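Local coordinates for protein possible MarR-transcriptional regulator (Streptomyces coelicolor, PDB 4B8X) that probably binds DNA as a winged-helix transcriptional regulator of the MarR family, although its precise function is unknown, at residues A[39-44]-A[73-78]. Sequence-based numbering, arbitrary orientation. Where two conformers were deposited one is given.
Sequences EALVLL and DRLVRS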
ATOM      1  N   GLU A  39      13.362  -3.660   3.087  1.00 11.10           N
ATOM      2  CA  GLU A  39      13.303  -2.591   4.071  1.00 12.51           C
ATOM      3  C   GLU A  39      13.801  -3.059   5.432  1.00 11.76           C
ATOM      4  O   GLU A  39      14.439  -2.305   6.168  1.00 12.08           O
ATOM      5  CB  GLU A  39      11.892  -2.038   4.197  1.00 15.16           C
ATOM      6  CG  GLU A  39      11.373  -1.328   2.952  1.00 18.11           C
ATOM      7  CD  GLU A  39       9.880  -0.996   3.057  1.00 25.69           C
ATOM      8  OE1 GLU A  39       8.996  -1.902   3.100  1.00 30.68           O
ATOM      9  OE2 GLU A  39       9.592   0.193   3.089  1.00 31.50           O
ATOM     10  N   ALA A  40      13.498  -4.294   5.794  1.00 11.86           N
ATOM     11  CA  ALA A  40      13.975  -4.833   7.075  1.00 11.16           C
ATOM     12  C   ALA A  40      15.514  -4.934   7.104  1.00 11.20           C
ATOM     13  O   ALA A  40      16.162  -4.600   8.120  1.00 11.97           O
ATOM     14  CB  ALA A  40      13.335  -6.181   7.358  1.00 12.70           C
ATOM     15  N   LEU A  41      16.109  -5.398   6.007  1.00 10.95           N
ATOM     16  CA  LEU A  41      17.564  -5.471   5.918  1.00 10.84           C
ATOM     17  C   LEU A  41      18.169  -4.075   6.029  1.00 10.81           C
ATOM     18  O   LEU A  41      19.172  -3.878   6.733  1.00 11.86           O
ATOM     19  CB  LEU A  41      18.033  -6.100   4.620  1.00 11.40           C
ATOM     20  CG  LEU A  41      17.741  -7.590   4.449  1.00 12.19           C
ATOM     21  CD1 LEU A  41      18.089  -8.069   3.057  1.00 13.33           C
ATOM     22  CD2 LEU A  41      18.512  -8.397   5.488  1.00 13.75           C
ATOM     23  N   VAL A  42      17.617  -3.079   5.334  1.00 11.14           N
ATOM     24  CA  VAL A  42      18.172  -1.735   5.395  1.00 11.14           C
ATOM     25  C   VAL A  42      18.115  -1.246   6.855  1.00 11.66           C
ATOM     26  O   VAL A  42      19.079  -0.659   7.348  1.00 13.00           O
ATOM     27  CB  VAL A  42      17.409  -0.749   4.472  1.00 12.17           C
ATOM     28  CG1 VAL A  42      17.894   0.667   4.731  1.00 14.79           C
ATOM     29  CG2 VAL A  42      17.610  -1.137   3.025  1.00 13.33           C
ATOM     30  N   LEU A  43      16.999  -1.465   7.556  1.00 11.36           N
ATOM     31  CA  LEU A  43      16.879  -1.043   8.934  1.00 11.66           C
ATOM     32  C   LEU A  43      18.031  -1.612   9.760  1.00 12.03           C
ATOM     33  O   LEU A  43      18.644  -0.923  10.580  1.00 13.10           O
ATOM     34  CB  LEU A  43      15.530  -1.486   9.477  1.00 14.20           C
ATOM     35  CG  LEU A  43      15.238  -1.202  10.954  1.00 15.77           C
ATOM     36  CD1 LEU A  43      15.288   0.270  11.316  1.00 20.22           C
ATOM     37  CD2 LEU A  43      13.887  -1.802  11.347  1.00 18.47           C
ATOM     38  N   LEU A  44      18.294  -2.909   9.595  1.00 11.69           N
ATOM     39  CA  LEU A  44      19.375  -3.535  10.356  1.00 12.51           C
ATOM     40  C   LEU A  44      20.747  -2.898  10.060  1.00 12.63           C
ATOM     41  O   LEU A  44      21.578  -2.784  10.945  1.00 13.90           O
ATOM     42  CB  LEU A  44      19.380  -5.045  10.128  1.00 13.42           C
ATOM     43  CG  LEU A  44      18.161  -5.788  10.684  1.00 12.91           C
ATOM     44  CD1 LEU A  44      18.236  -7.244  10.263  1.00 15.01           C
ATOM     45  CD2 LEU A  44      18.076  -5.636  12.203  1.00 15.62           C
ATOM     46  N   ASP A  73      11.889 -14.531   9.250  1.00 18.28           N
ATOM     47  CA  ASP A  73      12.097 -15.972   9.079  1.00 17.90           C
ATOM     48  C   ASP A  73      12.439 -16.237   7.581  1.00 15.39           C
ATOM     49  O   ASP A  73      13.284 -17.086   7.272  1.00 18.49           O
ATOM     50  CB  ASP A  73      10.939 -16.813   9.685  1.00 19.32           C
ATOM     51  CG  ASP A  73      11.012 -16.923  11.244  1.00 23.53           C
ATOM     52  OD1 ASP A  73      11.887 -16.313  11.892  1.00 30.43           O
ATOM     53  OD2 ASP A  73      10.169 -17.639  11.864  1.00 25.91           O
ATOM     54  N   ARG A  74      11.854 -15.500   6.633  1.00 18.29           N
ATOM     55  CA  ARG A  74      12.224 -15.655   5.219  0.50 16.83           C
ATOM     56  C   ARG A  74      13.656 -15.147   4.938  1.00 16.29           C
ATOM     57  O   ARG A  74      14.362 -15.683   4.088  1.00 20.27           O
ATOM     58  CB  ARG A  74      11.216 -14.949   4.301  0.50 18.17           C
ATOM     59  CG  ARG A  74       9.807 -15.536   4.314  0.50 16.92           C
ATOM     60  CD  ARG A  74       9.719 -16.818   3.507  0.50 19.05           C
ATOM     61  NE  ARG A  74      10.358 -16.703   2.201  0.50 23.55           N
ATOM     62  CZ  ARG A  74       9.723 -16.790   1.035  0.50 23.60           C
ATOM     63  NH1 ARG A  74       8.412 -17.003   0.987  0.50 27.40           N
ATOM     64  NH2 ARG A  74      10.414 -16.671  -0.088  0.50 24.94           N
ATOM     65  N   LEU A  75      14.088 -14.117   5.664  1.00 15.06           N
ATOM     66  CA  LEU A  75      15.461 -13.628   5.554  1.00 14.16           C
ATOM     67  C   LEU A  75      16.420 -14.678   6.127  1.00 14.52           C
ATOM     68  O   LEU A  75      17.506 -14.884   5.573  1.00 15.46           O
ATOM     69  CB  LEU A  75      15.652 -12.268   6.231  1.00 12.96           C
ATOM     70  CG  LEU A  75      14.949 -11.114   5.501  1.00 12.82           C
ATOM     71  CD1 LEU A  75      14.916  -9.867   6.389  1.00 14.47           C
ATOM     72  CD2 LEU A  75      15.603 -10.807   4.160  1.00 13.85           C
ATOM     73  N   VAL A  76      16.028 -15.350   7.221  1.00 14.01           N
ATOM     74  CA  VAL A  76      16.840 -16.437   7.776  1.00 15.56           C
ATOM     75  C   VAL A  76      16.924 -17.586   6.765  1.00 14.70           C
ATOM     76  O   VAL A  76      17.996 -18.140   6.534  1.00 16.43           O
ATOM     77  CB  VAL A  76      16.255 -16.981   9.109  1.00 15.64           C
ATOM     78  CG1 VAL A  76      16.979 -18.255   9.548  1.00 18.22           C
ATOM     79  CG2 VAL A  76      16.292 -15.905  10.178  1.00 17.35           C
ATOM     80  N   ARG A  77      15.790 -17.945   6.181  1.00 17.03           N
ATOM     81  CA  ARG A  77      15.758 -19.025   5.199  1.00 16.83           C
ATOM     82  C   ARG A  77      16.771 -18.780   4.068  1.00 16.40           C
ATOM     83  O   ARG A  77      17.436 -19.710   3.581  1.00 20.14           O
ATOM     84  CB  ARG A  77      14.322 -19.183   4.678  1.00 18.25           C
ATOM     85  CG  ARG A  77      14.050 -20.446   3.909  1.00 19.31           C
ATOM     86  CD  ARG A  77      12.690 -20.373   3.223  1.00 18.53           C
ATOM     87  NE  ARG A  77      11.553 -20.162   4.125  1.00 17.77           N
ATOM     88  CZ  ARG A  77      10.281 -20.074   3.714  1.00 19.24           C
ATOM     89  NH1 ARG A  77       9.978 -20.104   2.409  1.00 22.28           N
ATOM     90  NH2 ARG A  77       9.315 -19.900   4.600  1.00 21.44           N
ATOM     91  N   SER A  78      16.931 -17.508   3.699  1.00 19.68           N
ATOM     92  CA  SER A  78      17.848 -17.087   2.633  1.00 18.74           C
ATOM     93  C   SER A  78      19.313 -16.845   3.105  1.00 18.54           C
ATOM     94  O   SER A  78      20.183 -16.472   2.285  1.00 20.54           O
ATOM     95  CB  SER A  78      17.325 -15.790   1.956  1.00 21.09           C
ATOM     96  OG  SER A  78      15.993 -15.943   1.448  1.00 29.67           O
TER
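L75 reaches from the last turn of helix 65-77 to A40 and L41 on helix 35-45, and these three buried residues make the whole contact. The two forked leucine ends cross at an angle, both methyls of L75 lying against CG and the methyls of L41: CD2 of L75 lies 3.9 Å from CD1 of L41, while CD1 of L75 meets CD2 of L41 at 4.0 Å. With CG of L41 set anti to its carbonyl carbon (chi1 -69°), the branched end swings nearer the other helix although the CB itself does not point there. A40, whose CB points toward the other helix, suits its place because a single methyl lets L75 come close; its CB stands 4.1 Å from L75 CD1. V81 of strand 81-85, in the wing hairpin, and the loop residues L33 and L80 also pack on both leucines. Replacing L41 with alanine would probably leave L75 without most of its cross-helix contact. Away from L41, helix 65-77 carries charged side chains: R77 is exposed, and D73 OD1 forms a salt bridge with K83. No hydrogen bond links the two segments, so this part of the helix pairing in the winged-helix domain rests on van der Waals contact and buried apolar surface.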